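Local structure of DUF3863 domain-containing protein (Parabacteroides distasonis, 3LM3) at residues M28-P33 with I285-M290; R71-F76 with F319-E324; V213-W218 with F279-N284. The protein is of unknown function but is probably a carbohydrate-active enzyme, related to the glycoside hydrolase/deacetylase superfamily. All coordinates share one frame; numbering follows the deposited sequence. Where two conformers were deposited one is given.

Contact 1. Residues M28-P33 with I285-M290; sequences MIRTTP and IWEAQM
A parallel beta bridge joins Met-28, present as selenomethionine, to Glu-287 near the C-terminal ends of strands 21-29 and 280-287, with CA atoms 4.6 Å apart. Met-28 N donates to Trp-286 O at 3.2 Å, and Met-28 O receives Ala-288 N at 3.0 Å in the carbonyl plane, the bond nearly straight at 163°. A water adds a second donor to Met-28 O and accepts from Gln-289 N, so one water links the two chains as the type I turn from Glu-287 to Met-290 bends the backbone aside. Met-28 SE passes Glu-287 CG at 4.1 Å. At the strand's last residue, Ile-29 doubles back through chi1 -52° and chi2 -59°, which brings CD1 to 3.6 Å from Ala-288 CB. The Arg-30 guanidinium has Gln-289 CG and Glu-287 CB over one face and Pro-33 CA over the other, the last two offset toward the rim. Its NH1 sits 3.4 Å from Glu-287 CG, so the aliphatic part of the glutamate is what it meets; the two charges stay beyond salt-bridge distance, Arg-30 NE pairing with Glu-47 and Glu-287 OE2 hydrogen-bonding Tyr-112 OH. Gln-289 NE2 reaches Glu-293 and Glu-47. Such polar networks where parallel strands give way to loops are consistent with the substrate-facing end of a beta/alpha barrel, as in glycoside hydrolases and deacetylases.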
loop_
_atom_site.group_PDB
_atom_site.type_symbol
_atom_site.label_atom_id
_atom_site.label_comp_id
_atom_site.label_asym_id
_atom_site.label_seq_id
_atom_site.Cartn_x
_atom_site.Cartn_y
_atom_site.Cartn_z
HETATM N N MSE A 28 -11.289 5.467 3.855
HETATM C CA MSE A 28 -11.769 5.982 2.579
HETATM C C MSE A 28 -13.254 6.327 2.652
HETATM O O MSE A 28 -14.064 5.530 3.171
HETATM C CB MSE A 28 -11.564 4.975 1.465
HETATM C CG MSE A 28 -12.024 5.404 0.107
HETATM SE SE MSE A 28 -11.764 3.968 -1.166
HETATM C CE MSE A 28 -11.970 5.024 -2.779
ATOM N N ILE A 29 -13.592 7.505 2.148
ATOM C CA ILE A 29 -14.966 7.994 2.036
ATOM C C ILE A 29 -15.292 8.153 0.541
ATOM O O ILE A 29 -14.543 8.757 -0.213
ATOM C CB ILE A 29 -15.146 9.351 2.718
ATOM C CG1 ILE A 29 -14.639 9.346 4.167
ATOM C CG2 ILE A 29 -16.623 9.800 2.636
ATOM C CD1 ILE A 29 -15.281 8.383 5.067
ATOM N N ARG A 30 -16.435 7.623 0.097
ATOM C CA ARG A 30 -16.790 7.583 -1.334
ATOM C C ARG A 30 -18.300 7.599 -1.496
ATOM O O ARG A 30 -19.010 7.491 -0.507
ATOM C CB ARG A 30 -16.167 6.340 -1.996
ATOM C CG ARG A 30 -16.707 5.021 -1.499
ATOM C CD ARG A 30 -15.736 3.885 -1.699
ATOM N NE ARG A 30 -16.407 2.610 -1.562
ATOM C CZ ARG A 30 -15.786 1.437 -1.595
ATOM N NH1 ARG A 30 -14.463 1.374 -1.684
ATOM N NH2 ARG A 30 -16.528 0.320 -1.546
ATOM N N THR A 31 -18.791 7.736 -2.735
ATOM C CA THR A 31 -20.209 7.617 -3.059
ATOM C C THR A 31 -20.501 6.341 -3.831
ATOM O O THR A 31 -21.636 5.887 -3.862
ATOM C CB THR A 31 -20.794 8.829 -3.821
ATOM O OG1 THR A 31 -20.580 8.706 -5.240
ATOM C CG2 THR A 31 -20.299 10.188 -3.274
ATOM N N THR A 32 -19.502 5.793 -4.492
ATOM C CA THR A 32 -19.568 4.509 -5.212
ATOM C C THR A 32 -18.167 3.882 -5.106
ATOM O O THR A 32 -17.201 4.591 -4.744
ATOM C CB THR A 32 -19.953 4.674 -6.700
ATOM O OG1 THR A 32 -18.881 5.328 -7.403
ATOM C CG2 THR A 32 -21.226 5.464 -6.900
ATOM N N PRO A 33 -18.008 2.568 -5.373
ATOM C CA PRO A 33 -16.755 1.948 -4.990
ATOM C C PRO A 33 -15.504 2.350 -5.741
ATOM O O PRO A 33 -14.444 2.456 -5.128
ATOM C CB PRO A 33 -17.014 0.444 -5.177
ATOM C CG PRO A 33 -18.462 0.303 -4.992
ATOM C CD PRO A 33 -19.059 1.553 -5.592
ATOM N N ILE A 285 -5.646 0.238 4.695
ATOM C CA ILE A 285 -6.750 1.067 4.184
ATOM C C ILE A 285 -8.042 0.347 4.533
ATOM O O ILE A 285 -8.217 -0.818 4.167
ATOM C CB ILE A 285 -6.660 1.333 2.685
ATOM C CG1 ILE A 285 -5.377 2.112 2.358
ATOM C CG2 ILE A 285 -7.922 2.102 2.197
ATOM C CD1 ILE A 285 -5.038 2.204 0.857
ATOM N N TRP A 286 -8.911 1.006 5.273
ATOM C CA TRP A 286 -10.243 0.512 5.636
ATOM C C TRP A 286 -11.279 1.435 5.031
ATOM O O TRP A 286 -11.308 2.641 5.316
ATOM C CB TRP A 286 -10.455 0.504 7.145
ATOM C CG TRP A 286 -9.664 -0.501 7.933
ATOM C CD1 TRP A 286 -8.329 -0.813 7.781
ATOM C CD2 TRP A 286 -10.141 -1.360 8.976
ATOM N NE1 TRP A 286 -7.972 -1.778 8.683
ATOM C CE2 TRP A 286 -9.063 -2.143 9.416
ATOM C CE3 TRP A 286 -11.398 -1.592 9.547
ATOM C CZ2 TRP A 286 -9.189 -3.079 10.433
ATOM C CZ3 TRP A 286 -11.499 -2.504 10.565
ATOM C CH2 TRP A 286 -10.423 -3.241 10.989
ATOM N N GLU A 287 -12.176 0.907 4.224
ATOM C CA GLU A 287 -13.227 1.726 3.663
ATOM C C GLU A 287 -14.341 1.915 4.683
ATOM O O GLU A 287 -14.783 0.951 5.314
ATOM C CB GLU A 287 -13.779 1.071 2.419
ATOM C CG GLU A 287 -12.779 0.887 1.277
ATOM C CD GLU A 287 -11.806 -0.278 1.433
ATOM O OE1 GLU A 287 -11.971 -1.168 2.311
ATOM O OE2 GLU A 287 -10.888 -0.364 0.599
ATOM N N ALA A 288 -14.756 3.166 4.859
ATOM C CA ALA A 288 -15.816 3.497 5.822
ATOM C C ALA A 288 -17.081 2.676 5.570
ATOM O O ALA A 288 -17.781 2.308 6.517
ATOM C CB ALA A 288 -16.127 4.960 5.772
ATOM N N GLN A 289 -17.383 2.410 4.309
ATOM C CA GLN A 289 -18.602 1.678 3.963
ATOM C C GLN A 289 -18.635 0.261 4.524
ATOM O O GLN A 289 -19.703 -0.384 4.510
ATOM C CB GLN A 289 -18.842 1.675 2.455
ATOM C CG GLN A 289 -17.768 1.061 1.557
ATOM C CD GLN A 289 -17.687 -0.450 1.609
ATOM O OE1 GLN A 289 -16.814 -1.004 2.242
ATOM N NE2 GLN A 289 -18.625 -1.134 0.936
HETATM N N MSE A 290 -17.513 -0.243 5.035
HETATM C CA MSE A 290 -17.499 -1.602 5.599
HETATM C C MSE A 290 -18.432 -1.727 6.781
HETATM O O MSE A 290 -19.003 -2.822 7.037
HETATM C CB MSE A 290 -16.092 -2.047 6.017
HETATM C CG MSE A 290 -15.211 -2.419 4.871
HETATM SE SE MSE A 290 -13.506 -3.168 5.320
HETATM C CE MSE A 290 -13.046 -1.863 6.681
HETATM O O HOH W 1 -16.120 3.887 2.108
#

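Contact 2. Residues R71-F76 with F319-E324; sequences RLTWGF and FVTFGE
Arg-71 lays one face of its guanidinium against Val-320, whose CG1 sits 3.6 Å from NH2, while the edge of the same group meets the carboxylate of Glu-324. In the conformer described, this is a side-on, two-nitrogen salt bridge built onto a capping box, the reciprocal bonds of Thr-321 and Glu-324 at the N-terminus of helix 322-332. Arg-71 NE reaches Glu-324 OE1 at 2.9 Å and Arg-71 NH2 reaches Glu-324 OE2 at 2.8 Å, the latter on the syn lone pair, with the two planes only 19° apart. A bend in the arginine chain at chi2 (-87°) swings the guanidinium alongside Val-320 and turns its NE/NH2 edge to the acid; Asn-69 O and Glu-13 O take its NH1 and NH2 respectively. OE1 carries a further load, since Thr-321 N donates to it from above the carboxylate plane, and in return Glu-324 N bonds Thr-321 OG1 at 2.9 Å. Arginine and helix start together would probably stabilise the negative charge. A glutamine in place of Glu-324 would probably leave Arg-71 without its opposite charge and weaken the two-pronged grip on the guanidinium. In the backbone, Arg-71 N donates to Phe-319 O at 3.0 Å. The contact thus ties the approach to strand 73-76 to the step from strand 318-320 into its helix, a beta-to-alpha junction beside their shared neighbour, strand 21-29. The other early helix amides are met as well, Gly-323 N by Glu-105 OE1 and Phe-322 N by Thr-73 OG1 at 3.0 Å. That hydroxyl, itself bonded to Glu-105, lies near the plane of the Phe-322 ring, 4.0 Å from CD1.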
loop_
_atom_site.group_PDB
_atom_site.type_symbol
_atom_site.label_atom_id
_atom_site.label_comp_id
_atom_site.label_asym_id
_atom_site.label_seq_id
_atom_site.Cartn_x
_atom_site.Cartn_y
_atom_site.Cartn_z
ATOM N N ARG A 71 -3.167 8.918 14.855
ATOM C CA ARG A 71 -3.864 9.671 13.820
ATOM C C ARG A 71 -3.774 8.918 12.515
ATOM O O ARG A 71 -2.952 7.992 12.356
ATOM C CB ARG A 71 -3.338 11.095 13.696
ATOM C CG ARG A 71 -1.871 11.163 13.402
ATOM C CD ARG A 71 -1.047 11.133 14.706
ATOM N NE ARG A 71 0.331 11.483 14.457
ATOM C CZ ARG A 71 1.298 11.415 15.365
ATOM N NH1 ARG A 71 1.024 11.052 16.611
ATOM N NH2 ARG A 71 2.538 11.727 15.027
ATOM N N LEU A 72 -4.676 9.274 11.610
ATOM C CA LEU A 72 -4.865 8.545 10.365
ATOM C C LEU A 72 -5.144 9.512 9.224
ATOM O O LEU A 72 -5.316 10.715 9.416
ATOM C CB LEU A 72 -5.982 7.530 10.540
ATOM C CG LEU A 72 -7.384 8.015 10.912
ATOM C CD1 LEU A 72 -8.104 8.735 9.764
ATOM C CD2 LEU A 72 -8.230 6.827 11.462
ATOM N N THR A 73 -5.176 8.980 8.009
ATOM C CA THR A 73 -5.500 9.721 6.816
ATOM C C THR A 73 -6.919 9.446 6.392
ATOM O O THR A 73 -7.268 8.291 6.136
ATOM C CB THR A 73 -4.542 9.325 5.691
ATOM O OG1 THR A 73 -3.194 9.615 6.094
ATOM C CG2 THR A 73 -4.845 10.034 4.380
ATOM N N TRP A 74 -7.718 10.498 6.274
ATOM C CA TRP A 74 -9.043 10.416 5.654
ATOM C C TRP A 74 -8.872 10.678 4.182
ATOM O O TRP A 74 -8.338 11.718 3.787
ATOM C CB TRP A 74 -9.942 11.481 6.254
ATOM C CG TRP A 74 -10.217 11.322 7.719
ATOM C CD1 TRP A 74 -9.600 11.998 8.750
ATOM C CD2 TRP A 74 -11.201 10.469 8.339
ATOM N NE1 TRP A 74 -10.145 11.610 9.948
ATOM C CE2 TRP A 74 -11.128 10.673 9.720
ATOM C CE3 TRP A 74 -12.133 9.529 7.840
ATOM C CZ2 TRP A 74 -11.953 10.002 10.624
ATOM C CZ3 TRP A 74 -12.959 8.871 8.737
ATOM C CH2 TRP A 74 -12.871 9.101 10.116
ATOM N N GLY A 75 -9.320 9.763 3.351
ATOM C CA GLY A 75 -9.207 9.920 1.925
ATOM C C GLY A 75 -10.575 9.954 1.276
ATOM O O GLY A 75 -11.378 9.034 1.467
ATOM N N PHE A 76 -10.853 11.005 0.495
ATOM C CA PHE A 76 -12.157 11.206 -0.144
ATOM C C PHE A 76 -12.059 11.107 -1.656
ATOM O O PHE A 76 -11.169 11.698 -2.266
ATOM C CB PHE A 76 -12.665 12.624 0.129
ATOM C CG PHE A 76 -13.132 12.887 1.548
ATOM C CD1 PHE A 76 -12.246 13.053 2.593
ATOM C CD2 PHE A 76 -14.475 13.003 1.806
ATOM C CE1 PHE A 76 -12.721 13.317 3.885
ATOM C CE2 PHE A 76 -14.950 13.251 3.096
ATOM C CZ PHE A 76 -14.077 13.393 4.113
ATOM N N PHE A 319 1.055 5.267 15.435
ATOM C CA PHE A 319 -0.015 5.309 14.465
ATOM C C PHE A 319 -0.060 6.743 13.936
ATOM O O PHE A 319 -0.478 7.660 14.637
ATOM C CB PHE A 319 -1.363 4.908 15.077
ATOM C CG PHE A 319 -1.505 3.404 15.307
ATOM C CD1 PHE A 319 -0.823 2.740 16.322
ATOM C CD2 PHE A 319 -2.283 2.654 14.455
ATOM C CE1 PHE A 319 -0.988 1.341 16.486
ATOM C CE2 PHE A 319 -2.441 1.284 14.627
ATOM C CZ PHE A 319 -1.772 0.640 15.634
ATOM N N VAL A 320 0.407 6.894 12.699
ATOM C CA VAL A 320 0.588 8.218 12.085
ATOM C C VAL A 320 -0.054 8.250 10.709
ATOM O O VAL A 320 -0.443 7.223 10.154
ATOM C CB VAL A 320 2.090 8.604 12.007
ATOM C CG1 VAL A 320 2.726 8.533 13.412
ATOM C CG2 VAL A 320 2.849 7.720 11.046
ATOM N N THR A 321 -0.179 9.454 10.163
ATOM C CA THR A 321 -0.776 9.606 8.849
ATOM C C THR A 321 0.167 9.100 7.746
ATOM O O THR A 321 1.387 9.032 7.947
ATOM C CB THR A 321 -1.194 11.050 8.553
ATOM O OG1 THR A 321 -0.025 11.818 8.235
ATOM C CG2 THR A 321 -1.941 11.682 9.723
ATOM N N PHE A 322 -0.390 8.731 6.588
ATOM C CA PHE A 322 0.449 8.374 5.431
ATOM C C PHE A 322 1.437 9.472 5.131
ATOM O O PHE A 322 2.613 9.216 4.916
ATOM C CB PHE A 322 -0.427 8.042 4.200
ATOM C CG PHE A 322 -0.833 6.581 4.094
ATOM C CD1 PHE A 322 -1.903 6.095 4.812
ATOM C CD2 PHE A 322 -0.132 5.707 3.274
ATOM C CE1 PHE A 322 -2.290 4.762 4.714
ATOM C CE2 PHE A 322 -0.512 4.366 3.168
ATOM C CZ PHE A 322 -1.588 3.894 3.896
ATOM N N GLY A 323 0.956 10.719 5.068
ATOM C CA GLY A 323 1.812 11.834 4.745
ATOM C C GLY A 323 2.925 12.039 5.764
ATOM O O GLY A 323 4.076 12.331 5.402
ATOM N N GLU A 324 2.616 11.917 7.054
ATOM C CA GLU A 324 3.638 12.114 8.113
ATOM C C GLU A 324 4.723 11.064 7.971
ATOM O O GLU A 324 5.921 11.346 8.085
ATOM C CB GLU A 324 3.048 11.938 9.511
ATOM C CG GLU A 324 2.372 13.062 10.115
ATOM C CD GLU A 324 2.039 12.605 11.537
ATOM O OE1 GLU A 324 1.022 11.924 11.695
ATOM O OE2 GLU A 324 2.877 12.776 12.453
#

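Contact 3. Residues V213-W218 with F279-N284; sequences VNLDGW and FGWVAN
The indole of Trp-281 meets strand 213-216 with the rim of its six-membered ring: Asp-216 N lies in the ring plane at that edge, 3.6 Å from CH2, and Asp-216 O approaches CH2 to 3.5 Å. Ala-283 N stands over one face, offset toward the rim, and Leu-215 CD2 comes in obliquely at 3.8 Å from CH2. With CG anti to the backbone N (chi1 170°), the indole stands off its own strand and reaches across to strand 213-216; its NE1 is held by Thr-24 OG1, and Phe-325 stacks on the ring. The second flat pair is Trp-218 with Asn-284, their planes 73° apart, where Asn-284 OD1 stops 3.5 Å from Trp-218 CD1 and Asn-284 ND2 bonds Val-244 O. No conventional hydrogen bond crosses between the segments. Gly-217 O is 3.2 Å from Asn-284 N at a poor angle, and the nearest substitute is a CA-H...O contact, Trp-218 CA to Ala-283 O at 3.4 Å. Asp-216 O, beside the indole edge and Ala-283 CB, is buried with no polar partner in the model. The aspartate's carboxylate stays on its own side, OD1 taking Trp-174 N and, weakly, Gly-217 N. No backbone hydrogen bond pairs the two strands, whose short axes run 8.2 Å apart at 69°, which is consistent with a splayed seam of the probable beta/alpha barrel, filled by side chains. Strand 213-216 bonds to 168-172, whereas 280-287 pairs with 21-29, and helix 322-332 reaches both sides of the seam, through Phe-322 against Leu-215 and Phe-325 against Trp-281.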
loop_
_atom_site.group_PDB
_atom_site.type_symbol
_atom_site.label_atom_id
_atom_site.label_comp_id
_atom_site.label_asym_id
_atom_site.label_seq_id
_atom_site.Cartn_x
_atom_site.Cartn_y
_atom_site.Cartn_z
ATOM N N VAL A 213 7.845 10.342 -2.362
ATOM C CA VAL A 213 7.986 9.025 -1.750
ATOM C C VAL A 213 6.762 8.208 -2.143
ATOM O O VAL A 213 5.612 8.608 -1.930
ATOM C CB VAL A 213 8.025 9.145 -0.211
ATOM C CG1 VAL A 213 8.207 7.750 0.433
ATOM C CG2 VAL A 213 9.124 10.088 0.231
ATOM N N ASN A 214 6.992 7.036 -2.712
ATOM C CA ASN A 214 5.915 6.163 -3.163
ATOM C C ASN A 214 5.659 5.076 -2.109
ATOM O O ASN A 214 6.539 4.271 -1.820
ATOM C CB ASN A 214 6.235 5.539 -4.534
ATOM C CG ASN A 214 5.019 4.963 -5.187
ATOM O OD1 ASN A 214 3.951 4.964 -4.591
ATOM N ND2 ASN A 214 5.140 4.476 -6.441
ATOM N N LEU A 215 4.459 5.089 -1.559
ATOM C CA LEU A 215 4.014 4.222 -0.481
ATOM C C LEU A 215 2.983 3.196 -0.901
ATOM O O LEU A 215 1.952 3.500 -1.509
ATOM C CB LEU A 215 3.367 5.032 0.653
ATOM C CG LEU A 215 4.275 6.044 1.342
ATOM C CD1 LEU A 215 3.522 6.729 2.498
ATOM C CD2 LEU A 215 5.569 5.368 1.869
ATOM N N ASP A 216 3.238 1.953 -0.519
ATOM C CA ASP A 216 2.234 0.884 -0.481
ATOM C C ASP A 216 1.008 1.263 0.345
ATOM O O ASP A 216 1.085 2.124 1.229
ATOM C CB ASP A 216 2.886 -0.373 0.088
ATOM C CG ASP A 216 2.116 -1.663 -0.200
ATOM O OD1 ASP A 216 1.219 -1.711 -1.097
ATOM O OD2 ASP A 216 2.405 -2.660 0.524
ATOM N N GLY A 217 -0.098 0.581 0.082
ATOM C CA GLY A 217 -1.386 0.822 0.726
ATOM C C GLY A 217 -1.820 -0.199 1.774
ATOM O O GLY A 217 -2.465 0.167 2.757
ATOM N N TRP A 218 -1.545 -1.492 1.519
ATOM C CA TRP A 218 -1.904 -2.593 2.404
ATOM C C TRP A 218 -0.742 -3.561 2.561
ATOM O O TRP A 218 -0.333 -4.228 1.607
ATOM C CB TRP A 218 -3.089 -3.412 1.869
ATOM C CG TRP A 218 -4.397 -2.746 1.627
ATOM C CD1 TRP A 218 -5.494 -2.802 2.437
ATOM C CD2 TRP A 218 -4.776 -1.982 0.487
ATOM N NE1 TRP A 218 -6.529 -2.116 1.869
ATOM C CE2 TRP A 218 -6.124 -1.622 0.658
ATOM C CE3 TRP A 218 -4.113 -1.585 -0.671
ATOM C CZ2 TRP A 218 -6.812 -0.847 -0.272
ATOM C CZ3 TRP A 218 -4.807 -0.820 -1.607
ATOM C CH2 TRP A 218 -6.143 -0.454 -1.387
ATOM N N PHE A 279 13.824 0.164 10.640
ATOM C CA PHE A 279 12.506 0.651 11.047
ATOM C C PHE A 279 11.520 -0.416 10.580
ATOM O O PHE A 279 11.890 -1.297 9.776
ATOM C CB PHE A 279 12.132 2.008 10.423
ATOM C CG PHE A 279 11.958 1.995 8.920
ATOM C CD1 PHE A 279 13.035 2.194 8.075
ATOM C CD2 PHE A 279 10.707 1.829 8.364
ATOM C CE1 PHE A 279 12.871 2.196 6.680
ATOM C CE2 PHE A 279 10.540 1.819 6.988
ATOM C CZ PHE A 279 11.620 2.008 6.149
ATOM N N GLY A 280 10.279 -0.323 11.060
ATOM C CA GLY A 280 9.207 -1.184 10.552
ATOM C C GLY A 280 8.007 -0.337 10.217
ATOM O O GLY A 280 7.704 0.599 10.949
ATOM N N TRP A 281 7.299 -0.708 9.151
ATOM C CA TRP A 281 6.148 0.056 8.690
ATOM C C TRP A 281 5.076 -0.877 8.138
ATOM O O TRP A 281 5.362 -1.741 7.302
ATOM C CB TRP A 281 6.580 1.044 7.605
ATOM C CG TRP A 281 5.429 1.706 6.889
ATOM C CD1 TRP A 281 4.391 2.408 7.444
ATOM C CD2 TRP A 281 5.198 1.686 5.475
ATOM N NE1 TRP A 281 3.538 2.839 6.441
ATOM C CE2 TRP A 281 3.995 2.376 5.236
ATOM C CE3 TRP A 281 5.883 1.131 4.389
ATOM C CZ2 TRP A 281 3.472 2.563 3.954
ATOM C CZ3 TRP A 281 5.357 1.292 3.142
ATOM C CH2 TRP A 281 4.173 2.004 2.922
ATOM N N VAL A 282 3.863 -0.704 8.640
ATOM C CA VAL A 282 2.672 -1.385 8.197
ATOM C C VAL A 282 1.705 -0.328 7.668
ATOM O O VAL A 282 1.477 0.709 8.311
ATOM C CB VAL A 282 2.012 -2.144 9.362
ATOM C CG1 VAL A 282 0.580 -2.572 9.025
ATOM C CG2 VAL A 282 2.909 -3.333 9.776
ATOM N N ALA A 283 1.133 -0.610 6.492
ATOM C CA ALA A 283 0.140 0.239 5.832
ATOM C C ALA A 283 -1.202 -0.442 5.786
ATOM O O ALA A 283 -1.280 -1.669 5.601
ATOM C CB ALA A 283 0.577 0.550 4.402
ATOM N N ASN A 284 -2.290 0.303 5.948
ATOM C CA ASN A 284 -3.611 -0.321 5.834
ATOM C C ASN A 284 -4.627 0.714 5.401
ATOM O O ASN A 284 -4.474 1.906 5.651
ATOM C CB ASN A 284 -4.011 -0.957 7.160
ATOM C CG ASN A 284 -4.887 -2.198 7.013
ATOM O OD1 ASN A 284 -5.348 -2.549 5.926
ATOM N ND2 ASN A 284 -5.098 -2.889 8.155
#

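Overall arrangement
All three contacts are buried, so they differ in chemistry, not in core against surface. Contact 3 is the most central, its centre about 6 Å from that of the chain, and relies on aromatic and van der Waals packing between strands not hydrogen-bonded to each other. Contact 2, about 13 Å out, is ionic and polar at a helix start; contact 1, about 16 Å out, is a parallel bridge at strand ends, followed by polar and charged side chains. Strand 280-287 serves contacts 1 and 3, linked further by a weak hydrogen bond from Trp-218 NE1 to Ile-285 O. Ile-29 N and Gly-75 O join contacts 1 and 2, and Phe-322 carries contact 2 onto Asp-216.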